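Local coordinates for protein predicted transcriptional regulator (Oenococcus oeni, PDB 3BY6) that probably binds DNA and regulates transcription as a GntR-family factor with a winged helix-turn-helix domain, at residues Q15-I20 with Y56-A61; N22-D27 with A80-S85; N32-S37 with G72-G77. One frame throughout, in Å; residues are numbered along the deposited sequence.

In the fold
Contacts 1 and 3 lie within the winged-helix domain: contact 1 packs helix 12-25 on helix 49-61, and contact 3 pairs the short strand 34-35 with strand 72-75. Contact 2 joins the end of helix 12-25, the first helix of that domain, to the long helix 79-103. Their centres lie about 12 to 14 Å apart. Contacts 1 and 3 meet directly: Tyr56 OH is 2.7 Å from Pro36 O, a probable hydrogen bond, and the ring of Tyr56 packs on Leu35. Contacts 2 and 3 touch where Val24 CG2 lies 3.9 Å from Ile75 CG2. Along the chain contact 3 is nested within the loop that contact 2 closes. Contacts 1 and 2 both reach the second subunit.

Contact 1. Residues Q15-I20 with Y56-A61; sequences QLVDRI and YKELEA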
ATOM      1  N   GLN D  15     -10.446   5.130  -6.376  1.00 41.69           N
ATOM      2  CA  GLN D  15     -10.742   4.309  -5.212  1.00 41.08           C
ATOM      3  C   GLN D  15     -12.063   3.547  -5.393  1.00 40.45           C
ATOM      4  O   GLN D  15     -12.225   2.441  -4.884  1.00 39.94           O
ATOM      5  CB  GLN D  15     -10.762   5.147  -3.952  1.00 41.00           C
ATOM      6  CG  GLN D  15      -9.400   5.831  -3.657  1.00 42.27           C
ATOM      7  CD  GLN D  15      -9.399   6.633  -2.377  1.00 40.98           C
ATOM      8  OE1 GLN D  15     -10.002   6.239  -1.378  1.00 39.11           O
ATOM      9  NE2 GLN D  15      -8.709   7.769  -2.401  1.00 42.49           N
ATOM     10  N   LEU D  16     -13.011   4.150  -6.094  1.00 40.27           N
ATOM     11  CA  LEU D  16     -14.274   3.477  -6.378  1.00 41.06           C
ATOM     12  C   LEU D  16     -14.123   2.429  -7.487  1.00 40.60           C
ATOM     13  O   LEU D  16     -14.722   1.376  -7.397  1.00 40.45           O
ATOM     14  CB  LEU D  16     -15.359   4.471  -6.785  1.00 41.32           C
ATOM     15  CG  LEU D  16     -16.741   3.877  -7.112  1.00 40.11           C
ATOM     16  CD1 LEU D  16     -17.258   2.941  -6.020  1.00 36.76           C
ATOM     17  CD2 LEU D  16     -17.704   5.057  -7.338  1.00 40.53           C
ATOM     18  N   VAL D  17     -13.344   2.745  -8.517  1.00 40.63           N
ATOM     19  CA  VAL D  17     -12.932   1.750  -9.516  1.00 41.14           C
ATOM     20  C   VAL D  17     -12.336   0.545  -8.784  1.00 41.41           C
ATOM     21  O   VAL D  17     -12.722  -0.609  -9.071  1.00 41.56           O
ATOM     22  CB  VAL D  17     -11.914   2.343 -10.586  1.00 41.55           C
ATOM     23  CG1 VAL D  17     -11.245   1.237 -11.478  1.00 40.34           C
ATOM     24  CG2 VAL D  17     -12.591   3.419 -11.479  1.00 39.50           C
ATOM     25  N   ASP D  18     -11.436   0.795  -7.826  1.00 40.90           N
ATOM     26  CA  ASP D  18     -10.769  -0.299  -7.100  1.00 40.49           C
ATOM     27  C   ASP D  18     -11.790  -1.084  -6.327  1.00 40.57           C
ATOM     28  O   ASP D  18     -11.710  -2.324  -6.203  1.00 39.24           O
ATOM     29  CB  ASP D  18      -9.765   0.194  -6.048  1.00 41.36           C
ATOM     30  CG  ASP D  18      -8.535   0.931  -6.622  1.00 41.64           C
ATOM     31  OD1 ASP D  18      -8.223   0.859  -7.823  1.00 40.92           O
ATOM     32  OD2 ASP D  18      -7.877   1.611  -5.802  1.00 43.55           O
ATOM     33  N   ARG D  19     -12.731  -0.362  -5.715  1.00 40.89           N
ATOM     34  CA  ARG D  19     -13.684  -1.024  -4.813  1.00 41.10           C
ATOM     35  C   ARG D  19     -14.542  -1.982  -5.620  1.00 39.62           C
ATOM     36  O   ARG D  19     -14.762  -3.137  -5.223  1.00 39.34           O
ATOM     37  CB  ARG D  19     -14.585  -0.018  -4.082  1.00 40.78           C
ATOM     38  CG  ARG D  19     -15.652  -0.660  -3.218  1.00 41.58           C
ATOM     39  CD  ARG D  19     -16.608   0.421  -2.663  1.00 45.09           C
ATOM     40  NE  ARG D  19     -17.427  -0.012  -1.522  1.00 49.06           N
ATOM     41  CZ  ARG D  19     -16.969  -0.249  -0.287  1.00 51.14           C
ATOM     42  NH1 ARG D  19     -15.669  -0.153  -0.001  1.00 53.66           N
ATOM     43  NH2 ARG D  19     -17.813  -0.615   0.676  1.00 50.70           N
ATOM     44  N   ILE D  20     -15.034  -1.498  -6.745  1.00 38.39           N
ATOM     45  CA  ILE D  20     -15.926  -2.327  -7.568  1.00 38.90           C
ATOM     46  C   ILE D  20     -15.236  -3.557  -8.183  1.00 39.37           C
ATOM     47  O   ILE D  20     -15.818  -4.661  -8.195  1.00 38.32           O
ATOM     48  CB  ILE D  20     -16.675  -1.473  -8.628  1.00 38.87           C
ATOM     49  CG1 ILE D  20     -17.800  -0.671  -7.914  1.00 38.35           C
ATOM     50  CG2 ILE D  20     -17.239  -2.354  -9.727  1.00 37.60           C
ATOM     51  CD1 ILE D  20     -18.315   0.553  -8.660  1.00 37.33           C
ATOM     52  N   TYR D  56     -17.242   4.869 -13.403  1.00 44.19           N
ATOM     53  CA  TYR D  56     -17.958   3.990 -14.323  1.00 44.62           C
ATOM     54  C   TYR D  56     -17.285   3.946 -15.686  1.00 44.90           C
ATOM     55  O   TYR D  56     -17.068   2.884 -16.252  1.00 44.47           O
ATOM     56  CB  TYR D  56     -19.418   4.454 -14.440  1.00 44.38           C
ATOM     57  CG  TYR D  56     -20.362   3.905 -13.369  1.00 44.37           C
ATOM     58  CD1 TYR D  56     -19.884   3.268 -12.209  1.00 43.03           C
ATOM     59  CD2 TYR D  56     -21.757   4.049 -13.513  1.00 43.81           C
ATOM     60  CE1 TYR D  56     -20.779   2.787 -11.230  1.00 42.58           C
ATOM     61  CE2 TYR D  56     -22.637   3.545 -12.569  1.00 42.19           C
ATOM     62  CZ  TYR D  56     -22.152   2.920 -11.428  1.00 42.19           C
ATOM     63  OH  TYR D  56     -23.055   2.419 -10.503  1.00 42.71           O
ATOM     64  N   LYS D  57     -16.929   5.122 -16.177  1.00 45.68           N
ATOM     65  CA  LYS D  57     -16.239   5.278 -17.443  1.00 46.62           C
ATOM     66  C   LYS D  57     -14.901   4.494 -17.504  1.00 46.43           C
ATOM     67  O   LYS D  57     -14.580   3.883 -18.528  1.00 46.33           O
ATOM     68  CB  LYS D  57     -16.042   6.770 -17.677  1.00 46.59           C
ATOM     69  CG  LYS D  57     -15.301   7.150 -18.942  1.00 48.97           C
ATOM     70  CD  LYS D  57     -15.102   8.670 -19.002  1.00 48.94           C
ATOM     71  CE  LYS D  57     -14.321   9.097 -20.243  1.00 51.85           C
ATOM     72  NZ  LYS D  57     -12.960   8.495 -20.246  1.00 53.34           N
ATOM     73  N   GLU D  58     -14.153   4.498 -16.398  1.00 46.19           N
ATOM     74  CA  GLU D  58     -12.873   3.767 -16.274  1.00 45.76           C
ATOM     75  C   GLU D  58     -13.068   2.252 -16.075  1.00 45.57           C
ATOM     76  O   GLU D  58     -12.324   1.429 -16.626  1.00 45.72           O
ATOM     77  CB  GLU D  58     -12.054   4.355 -15.105  1.00 45.49           C
ATOM     78  CG  GLU D  58     -10.711   3.649 -14.779  1.00 46.71           C
ATOM     79  CD  GLU D  58      -9.686   3.702 -15.910  1.00 48.22           C
ATOM     80  OE1 GLU D  58      -9.727   4.674 -16.690  1.00 51.02           O
ATOM     81  OE2 GLU D  58      -8.848   2.770 -16.041  1.00 46.39           O
ATOM     82  N   LEU D  59     -14.010   1.872 -15.227  1.00 45.25           N
ATOM     83  CA  LEU D  59     -14.364   0.463 -15.095  1.00 45.30           C
ATOM     84  C   LEU D  59     -14.711  -0.094 -16.495  1.00 45.47           C
ATOM     85  O   LEU D  59     -14.403  -1.228 -16.797  1.00 44.45           O
ATOM     86  CB  LEU D  59     -15.583   0.272 -14.165  1.00 45.37           C
ATOM     87  CG  LEU D  59     -15.495  -0.208 -12.697  1.00 44.13           C
ATOM     88  CD1 LEU D  59     -14.177  -0.847 -12.295  1.00 41.10           C
ATOM     89  CD2 LEU D  59     -15.875   0.883 -11.767  1.00 39.41           C
ATOM     90  N   GLU D  60     -15.358   0.711 -17.328  1.00 45.87           N
ATOM     91  CA  GLU D  60     -15.737   0.249 -18.660  1.00 47.42           C
ATOM     92  C   GLU D  60     -14.531   0.078 -19.615  1.00 47.07           C
ATOM     93  O   GLU D  60     -14.445  -0.931 -20.337  1.00 46.69           O
ATOM     94  CB  GLU D  60     -16.795   1.167 -19.260  1.00 47.56           C
ATOM     95  CG  GLU D  60     -17.399   0.582 -20.503  1.00 51.55           C
ATOM     96  CD  GLU D  60     -18.761   1.154 -20.823  1.00 56.21           C
ATOM     97  OE1 GLU D  60     -19.119   2.175 -20.181  1.00 58.48           O
ATOM     98  OE2 GLU D  60     -19.453   0.578 -21.710  1.00 57.29           O
ATOM     99  N   ALA D  61     -13.604   1.045 -19.582  1.00 47.13           N
ATOM    100  CA  ALA D  61     -12.311   0.966 -20.296  1.00 46.62           C
ATOM    101  C   ALA D  61     -11.504  -0.277 -19.929  1.00 46.79           C
ATOM    102  O   ALA D  61     -10.801  -0.850 -20.771  1.00 47.57           O
ATOM    103  CB  ALA D  61     -11.501   2.188 -20.006  1.00 46.78           C
TER
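This is a buried helix-helix packing contact in the core of the GntR-family domain, joining helix 12-25 to helix 49-61. The axes of the two segments pass 9.3 Å apart at a signed crossing angle of -52°, and no hydrogen bond links them. Leu59 enters between Val17 and Ile20, one helical turn apart: its CD1 lies 3.7 Å from Val17 CG1, while its CD2 meets Ile20 CD1 at 4.0 Å. An alanine here would lack CG and both methyls, and is likely to leave Val17 and Ile20 facing a gap between the helices. Branched Val17 serves two neighbours, because CG1, anti to the backbone N (chi1 168°), faces Leu59 and CG2 rests 3.8 Å from Glu58 CB. Only the aliphatic part of Glu58 is used; its chain bends at CG, and OE2 accepts from Gln62 NE2. Ile20 CD1 also reaches the edge of the Tyr56 ring, 4.2 Å from CE1. That suits tyrosine, whose ring packs in the core while OH is hydrogen-bonded to Thr41 OG1 and Pro36 O. Such apolar packing of the first helix against the last of the helix-turn-helix is typical of GntR winged-helix domains.

Contact 2. Residues N22-D27 with A80-S85; sequences NEVATD and ASVKNS
Lys83 lies along the end of helix 12-25, its aliphatic chain following the carbonyl oxygens of Val24 and Ala25. Its CG is 3.5 Å from Ala25 O and its CE 3.6 Å from Val24 O, contacts of carbon with oxygen rather than hydrogen bonds. With CG anti to the carbonyl carbon (chi1 -72°) and the chain extended beyond it, the ammonium group is carried past the helix end to Asp27. There the salt bridge is long, 4.0 Å from NZ to Asp27 OD1, so its pull is probably modest. A long, flexible lysine suits this edge, since it can pack with its methylenes and still present a charge at the surface. Beside it the contact is apolar: Val24 CG1 meets Val82 CG1 at 3.8 Å, the two side chains crossing at about a right angle. Small Ala25 lets the backbones come close, its CA 4.6 Å from that of Lys83.

The contact joins the first helix of the winged helix-turn-helix domain to helix 79-103, the long helix that follows the wing strands and leads away from the domain.

Several groups position this first shell. A water donates to Val24 O at 2.7 Å and is only weakly bonded to Lys83 NZ, a loose bridge between the two. Asp27 OD1 also accepts from Ser30 OG, which steadies the carboxylate. Thr26 leaves helical angles and turns back on Asn22 O, which its N and OG1 grip from opposite faces of the carbonyl plane. Farther out, Val24 rests on Val64 and Thr79, Val82 on Thr76, and Thr26 packs against Lys103 of the second subunit.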
ATOM      1  N   ASN D  22     -12.804  -5.186  -6.921  1.00 42.85           N
ATOM      2  CA  ASN D  22     -12.557  -6.166  -5.877  1.00 43.83           C
ATOM      3  C   ASN D  22     -13.831  -6.958  -5.547  1.00 44.57           C
ATOM      4  O   ASN D  22     -13.771  -8.160  -5.264  1.00 44.36           O
ATOM      5  CB  ASN D  22     -11.967  -5.519  -4.638  1.00 43.53           C
ATOM      6  CG  ASN D  22     -11.289  -6.540  -3.720  1.00 45.22           C
ATOM      7  OD1 ASN D  22     -11.708  -6.742  -2.570  1.00 45.06           O
ATOM      8  ND2 ASN D  22     -10.243  -7.200  -4.235  1.00 46.85           N
ATOM      9  N   GLU D  23     -14.975  -6.275  -5.581  1.00 45.21           N
ATOM     10  CA  GLU D  23     -16.264  -6.929  -5.368  1.00 46.20           C
ATOM     11  C   GLU D  23     -16.524  -7.957  -6.458  1.00 45.59           C
ATOM     12  O   GLU D  23     -17.032  -9.043  -6.183  1.00 44.48           O
ATOM     13  CB  GLU D  23     -17.398  -5.905  -5.333  1.00 46.08           C
ATOM     14  CG  GLU D  23     -17.364  -5.094  -4.051  1.00 48.33           C
ATOM     15  CD  GLU D  23     -18.471  -4.072  -3.943  1.00 48.74           C
ATOM     16  OE1 GLU D  23     -19.135  -3.765  -4.955  1.00 53.66           O
ATOM     17  OE2 GLU D  23     -18.655  -3.560  -2.825  1.00 53.44           O
ATOM     18  N   VAL D  24     -16.169  -7.588  -7.686  1.00 45.76           N
ATOM     19  CA  VAL D  24     -16.234  -8.501  -8.802  1.00 46.38           C
ATOM     20  C   VAL D  24     -15.248  -9.632  -8.521  1.00 47.52           C
ATOM     21  O   VAL D  24     -15.644 -10.796  -8.412  1.00 47.77           O
ATOM     22  CB  VAL D  24     -15.911  -7.830 -10.133  1.00 46.11           C
ATOM     23  CG1 VAL D  24     -15.900  -8.869 -11.249  1.00 46.91           C
ATOM     24  CG2 VAL D  24     -16.914  -6.727 -10.448  1.00 44.65           C
ATOM     25  N   ALA D  25     -13.984  -9.282  -8.317  1.00 48.00           N
ATOM     26  CA  ALA D  25     -12.967 -10.277  -8.049  1.00 48.92           C
ATOM     27  C   ALA D  25     -13.419 -11.267  -6.977  1.00 50.20           C
ATOM     28  O   ALA D  25     -13.154 -12.440  -7.104  1.00 50.76           O
ATOM     29  CB  ALA D  25     -11.656  -9.616  -7.657  1.00 48.35           C
ATOM     30  N   THR D  26     -14.092 -10.802  -5.924  1.00 51.78           N
ATOM     31  CA  THR D  26     -14.466 -11.680  -4.806  1.00 52.60           C
ATOM     32  C   THR D  26     -15.923 -12.200  -4.850  1.00 53.17           C
ATOM     33  O   THR D  26     -16.404 -12.752  -3.870  1.00 54.21           O
ATOM     34  CB  THR D  26     -14.198 -10.988  -3.474  1.00 53.03           C
ATOM     35  OG1 THR D  26     -14.886  -9.733  -3.428  1.00 54.64           O
ATOM     36  CG2 THR D  26     -12.702 -10.748  -3.297  1.00 52.77           C
ATOM     37  N   ASP D  27     -16.597 -12.050  -5.989  1.00 53.06           N
ATOM     38  CA  ASP D  27     -17.971 -12.550  -6.198  1.00 53.50           C
ATOM     39  C   ASP D  27     -19.040 -11.814  -5.358  1.00 52.35           C
ATOM     40  O   ASP D  27     -20.134 -12.289  -5.195  1.00 52.09           O
ATOM     41  CB  ASP D  27     -18.037 -14.073  -6.009  1.00 53.94           C
ATOM     42  CG  ASP D  27     -19.264 -14.716  -6.703  1.00 58.51           C
ATOM     43  OD1 ASP D  27     -19.538 -14.422  -7.913  1.00 61.28           O
ATOM     44  OD2 ASP D  27     -19.966 -15.542  -6.026  1.00 63.92           O
ATOM     45  N   ALA D  80     -13.958 -13.984 -14.933  1.00 33.11           N
ATOM     46  CA  ALA D  80     -12.770 -14.850 -14.698  1.00 32.99           C
ATOM     47  C   ALA D  80     -11.501 -14.097 -15.129  1.00 32.81           C
ATOM     48  O   ALA D  80     -10.469 -14.231 -14.521  1.00 33.15           O
ATOM     49  CB  ALA D  80     -12.893 -16.180 -15.404  1.00 31.23           C
ATOM     50  N   SER D  81     -11.614 -13.261 -16.165  1.00 33.28           N
ATOM     51  CA  SER D  81     -10.521 -12.394 -16.606  1.00 32.45           C
ATOM     52  C   SER D  81     -10.095 -11.405 -15.516  1.00 31.92           C
ATOM     53  O   SER D  81      -8.913 -11.246 -15.195  1.00 31.52           O
ATOM     54  CB  SER D  81     -10.955 -11.630 -17.854  1.00 32.58           C
ATOM     55  OG  SER D  81      -9.853 -11.038 -18.508  1.00 31.83           O
ATOM     56  N   VAL D  82     -11.085 -10.701 -15.004  1.00 32.14           N
ATOM     57  CA  VAL D  82     -10.949  -9.813 -13.875  1.00 32.41           C
ATOM     58  C   VAL D  82     -10.375 -10.479 -12.611  1.00 32.39           C
ATOM     59  O   VAL D  82      -9.560  -9.873 -11.900  1.00 32.23           O
ATOM     60  CB  VAL D  82     -12.358  -9.215 -13.488  1.00 32.89           C
ATOM     61  CG1 VAL D  82     -12.229  -8.304 -12.206  1.00 32.45           C
ATOM     62  CG2 VAL D  82     -12.960  -8.469 -14.661  1.00 30.50           C
ATOM     63  N   LYS D  83     -10.825 -11.694 -12.311  1.00 32.70           N
ATOM     64  CA  LYS D  83     -10.315 -12.444 -11.146  1.00 33.96           C
ATOM     65  C   LYS D  83      -8.845 -12.702 -11.330  1.00 32.92           C
ATOM     66  O   LYS D  83      -8.039 -12.449 -10.422  1.00 32.30           O
ATOM     67  CB  LYS D  83     -11.090 -13.741 -10.937  1.00 34.62           C
ATOM     68  CG  LYS D  83     -12.465 -13.404 -10.424  1.00 37.39           C
ATOM     69  CD  LYS D  83     -13.483 -14.545 -10.272  1.00 38.07           C
ATOM     70  CE  LYS D  83     -14.880 -13.928  -9.975  1.00 39.43           C
ATOM     71  NZ  LYS D  83     -15.868 -14.878  -9.414  1.00 44.66           N
ATOM     72  N   ASN D  84      -8.485 -13.101 -12.545  1.00 32.36           N
ATOM     73  CA  ASN D  84      -7.057 -13.348 -12.890  1.00 33.03           C
ATOM     74  C   ASN D  84      -6.132 -12.111 -12.804  1.00 33.73           C
ATOM     75  O   ASN D  84      -5.046 -12.212 -12.274  1.00 35.26           O
ATOM     76  CB  ASN D  84      -6.951 -13.942 -14.285  1.00 32.90           C
ATOM     77  CG  ASN D  84      -7.185 -15.419 -14.304  1.00 33.47           C
ATOM     78  OD1 ASN D  84      -7.150 -16.084 -13.248  1.00 35.48           O
ATOM     79  ND2 ASN D  84      -7.421 -15.956 -15.496  1.00 30.04           N
ATOM     80  N   SER D  85      -6.580 -10.949 -13.272  1.00 34.15           N
ATOM     81  CA  SER D  85      -5.778  -9.738 -13.158  1.00 34.46           C
ATOM     82  C   SER D  85      -5.738  -9.299 -11.714  1.00 35.64           C
ATOM     83  O   SER D  85      -4.705  -8.861 -11.226  1.00 36.22           O
ATOM     84  CB  SER D  85      -6.350  -8.606 -14.019  1.00 34.85           C
ATOM     85  OG  SER D  85      -6.658  -9.011 -15.333  1.00 34.42           O
TER
HETATM   86  O   HOH W   1     -17.640 -12.110  -9.748  1.00 40.99           O

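Contact 3. Residues N32-S37 with G72-G77; sequences NDQLPS and GTFITG
Leu35 and Thr73 are joined by a nearly straight backbone hydrogen bond, Leu35 N to Thr73 O at 2.7 Å with 171° at the hydrogen. The second strong link is Ile75 N to Asp33 O, 2.8 Å, with the donor nearly in line with the C=O bond. Between these two bonds Gln34 and Phe74 form an antiparallel non-hydrogen-bonded pair. Past the strand pair the contact continues at Asn32, whose N gives a bond to Thr76 O at 3.2 Å, entering well above the carbonyl plane, and a weak one to Ile75 O. A water that accepts from Asn32 ND2 donates to Ile75 O, so Asn32 ND2 has an acceptor and Ile75 O a second donor.

The side chains complete the pairing. The Gln34 amide lies against the CE1 and CZ atoms of Phe74, the two planes 29° apart, with Gln34 CB 3.6 Å from Phe74 CE1; its NE2 makes a weak bond to Lys71 O. Asn32 O sits at the ring edge. Where Gln34 NE2 reaches Gly72, a side chain would clash, and the backbone angles there also call for glycine. On the other face Leu35, Thr73 and Ile75 gather over Ile65, which suits their apolar branches. Asp33 OD2 accepts from Ser30 N, and Thr73 OG1 bonds with Thr67 OG1. Strand 72-75 is the central strand, and strand 34-35 completes the three-stranded sheet whose hairpin, 65-68 with 72-75, forms the wing of the winged helix-turn-helix fold.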
ATOM      1  N   ASN D  32     -22.578 -10.171 -15.093  1.00 41.55           N
ATOM      2  CA  ASN D  32     -23.838  -9.643 -15.642  1.00 41.76           C
ATOM      3  C   ASN D  32     -24.796  -8.973 -14.627  1.00 42.31           C
ATOM      4  O   ASN D  32     -25.871  -8.524 -15.008  1.00 42.66           O
ATOM      5  CB  ASN D  32     -24.551 -10.722 -16.467  1.00 41.14           C
ATOM      6  CG  ASN D  32     -23.586 -11.452 -17.427  1.00 40.86           C
ATOM      7  OD1 ASN D  32     -23.374 -12.679 -17.310  1.00 38.82           O
ATOM      8  ND2 ASN D  32     -22.965 -10.687 -18.339  1.00 33.56           N
ATOM      9  N   ASP D  33     -24.396  -8.882 -13.357  1.00 42.96           N
ATOM     10  CA  ASP D  33     -25.194  -8.210 -12.343  1.00 42.88           C
ATOM     11  C   ASP D  33     -25.392  -6.777 -12.796  1.00 43.11           C
ATOM     12  O   ASP D  33     -24.460  -6.129 -13.267  1.00 42.49           O
ATOM     13  CB  ASP D  33     -24.486  -8.216 -10.972  1.00 43.50           C
ATOM     14  CG  ASP D  33     -24.709  -9.512 -10.178  1.00 43.69           C
ATOM     15  OD1 ASP D  33     -25.554 -10.307 -10.589  1.00 43.90           O
ATOM     16  OD2 ASP D  33     -24.060  -9.712  -9.115  1.00 42.34           O
ATOM     17  N   GLN D  34     -26.612  -6.282 -12.651  1.00 43.55           N
ATOM     18  CA  GLN D  34     -26.882  -4.897 -12.933  1.00 44.18           C
ATOM     19  C   GLN D  34     -26.315  -4.011 -11.813  1.00 43.92           C
ATOM     20  O   GLN D  34     -26.451  -4.304 -10.637  1.00 43.28           O
ATOM     21  CB  GLN D  34     -28.375  -4.628 -13.119  1.00 44.46           C
ATOM     22  CG  GLN D  34     -28.611  -3.159 -13.492  1.00 46.88           C
ATOM     23  CD  GLN D  34     -29.884  -2.892 -14.245  1.00 49.35           C
ATOM     24  OE1 GLN D  34     -30.809  -3.717 -14.269  1.00 52.09           O
ATOM     25  NE2 GLN D  34     -29.943  -1.724 -14.879  1.00 49.80           N
ATOM     26  N   LEU D  35     -25.684  -2.921 -12.218  1.00 44.25           N
ATOM     27  CA  LEU D  35     -25.090  -1.968 -11.294  1.00 44.70           C
ATOM     28  C   LEU D  35     -26.121  -0.858 -11.113  1.00 44.88           C
ATOM     29  O   LEU D  35     -26.858  -0.561 -12.076  1.00 45.85           O
ATOM     30  CB  LEU D  35     -23.822  -1.398 -11.925  1.00 45.16           C
ATOM     31  CG  LEU D  35     -22.539  -1.321 -11.111  1.00 46.16           C
ATOM     32  CD1 LEU D  35     -22.269  -2.654 -10.427  1.00 47.66           C
ATOM     33  CD2 LEU D  35     -21.392  -0.896 -12.019  1.00 44.56           C
ATOM     34  N   PRO D  36     -26.210  -0.262  -9.891  1.00 43.58           N
ATOM     35  CA  PRO D  36     -27.008   0.947  -9.686  1.00 43.17           C
ATOM     36  C   PRO D  36     -26.666   2.069 -10.665  1.00 42.69           C
ATOM     37  O   PRO D  36     -25.589   2.061 -11.256  1.00 42.31           O
ATOM     38  CB  PRO D  36     -26.636   1.397  -8.259  1.00 42.91           C
ATOM     39  CG  PRO D  36     -26.066   0.254  -7.601  1.00 43.30           C
ATOM     40  CD  PRO D  36     -25.589  -0.730  -8.645  1.00 43.14           C
ATOM     41  N   SER D  37     -27.565   3.043 -10.803  1.00 42.28           N
ATOM     42  CA  SER D  37     -27.257   4.243 -11.585  1.00 42.23           C
ATOM     43  C   SER D  37     -26.137   5.042 -10.909  1.00 41.88           C
ATOM     44  O   SER D  37     -25.825   4.822  -9.740  1.00 41.94           O
ATOM     45  CB  SER D  37     -28.510   5.126 -11.812  1.00 41.83           C
ATOM     46  OG  SER D  37     -28.983   5.722 -10.619  1.00 42.34           O
ATOM     47  N   GLY D  72     -29.108  -0.437 -19.034  1.00 56.55           N
ATOM     48  CA  GLY D  72     -28.391  -0.265 -17.785  1.00 54.28           C
ATOM     49  C   GLY D  72     -26.890  -0.401 -17.915  1.00 51.98           C
ATOM     50  O   GLY D  72     -26.351  -0.372 -19.012  1.00 51.21           O
ATOM     51  N   THR D  73     -26.237  -0.485 -16.755  1.00 49.37           N
ATOM     52  CA  THR D  73     -24.810  -0.748 -16.609  1.00 47.17           C
ATOM     53  C   THR D  73     -24.726  -2.032 -15.833  1.00 45.12           C
ATOM     54  O   THR D  73     -25.413  -2.206 -14.804  1.00 43.41           O
ATOM     55  CB  THR D  73     -24.098   0.340 -15.776  1.00 47.16           C
ATOM     56  OG1 THR D  73     -24.323   1.613 -16.385  1.00 48.47           O
ATOM     57  CG2 THR D  73     -22.589   0.076 -15.656  1.00 47.12           C
ATOM     58  N   PHE D  74     -23.860  -2.915 -16.325  1.00 43.02           N
ATOM     59  CA  PHE D  74     -23.823  -4.304 -15.876  1.00 41.54           C
ATOM     60  C   PHE D  74     -22.392  -4.695 -15.682  1.00 39.49           C
ATOM     61  O   PHE D  74     -21.538  -4.256 -16.418  1.00 39.02           O
ATOM     62  CB  PHE D  74     -24.440  -5.232 -16.951  1.00 41.89           C
ATOM     63  CG  PHE D  74     -25.903  -5.041 -17.148  1.00 41.22           C
ATOM     64  CD1 PHE D  74     -26.803  -5.769 -16.423  1.00 40.44           C
ATOM     65  CD2 PHE D  74     -26.378  -4.114 -18.060  1.00 43.20           C
ATOM     66  CE1 PHE D  74     -28.150  -5.594 -16.603  1.00 39.94           C
ATOM     67  CE2 PHE D  74     -27.726  -3.929 -18.230  1.00 41.38           C
ATOM     68  CZ  PHE D  74     -28.606  -4.671 -17.502  1.00 41.03           C
ATOM     69  N   ILE D  75     -22.137  -5.528 -14.689  1.00 38.09           N
ATOM     70  CA  ILE D  75     -20.848  -6.213 -14.572  1.00 36.31           C
ATOM     71  C   ILE D  75     -20.617  -7.033 -15.855  1.00 35.88           C
ATOM     72  O   ILE D  75     -21.551  -7.621 -16.381  1.00 35.21           O
ATOM     73  CB  ILE D  75     -20.796  -7.141 -13.344  1.00 36.13           C
ATOM     74  CG1 ILE D  75     -21.188  -6.373 -12.056  1.00 35.74           C
ATOM     75  CG2 ILE D  75     -19.411  -7.781 -13.205  1.00 31.23           C
ATOM     76  CD1 ILE D  75     -20.554  -4.944 -11.921  1.00 38.20           C
ATOM     77  N   THR D  76     -19.377  -7.021 -16.359  1.00 35.29           N
ATOM     78  CA  THR D  76     -18.952  -7.853 -17.489  1.00 34.61           C
ATOM     79  C   THR D  76     -19.383  -9.334 -17.320  1.00 34.33           C
ATOM     80  O   THR D  76     -19.583  -9.831 -16.207  1.00 34.15           O
ATOM     81  CB  THR D  76     -17.392  -7.752 -17.668  1.00 34.64           C
ATOM     82  OG1 THR D  76     -16.987  -8.370 -18.918  1.00 33.47           O
ATOM     83  CG2 THR D  76     -16.674  -8.386 -16.466  1.00 34.41           C
ATOM     84  N   GLY D  77     -19.552 -10.025 -18.434  1.00 34.46           N
ATOM     85  CA  GLY D  77     -19.609 -11.482 -18.451  1.00 34.40           C
ATOM     86  C   GLY D  77     -18.245 -12.106 -18.266  1.00 34.35           C
ATOM     87  O   GLY D  77     -18.142 -13.272 -17.896  1.00 35.03           O
TER
HETATM   88  O   HOH W   2     -23.244  -7.823 -19.189  1.00 50.04           O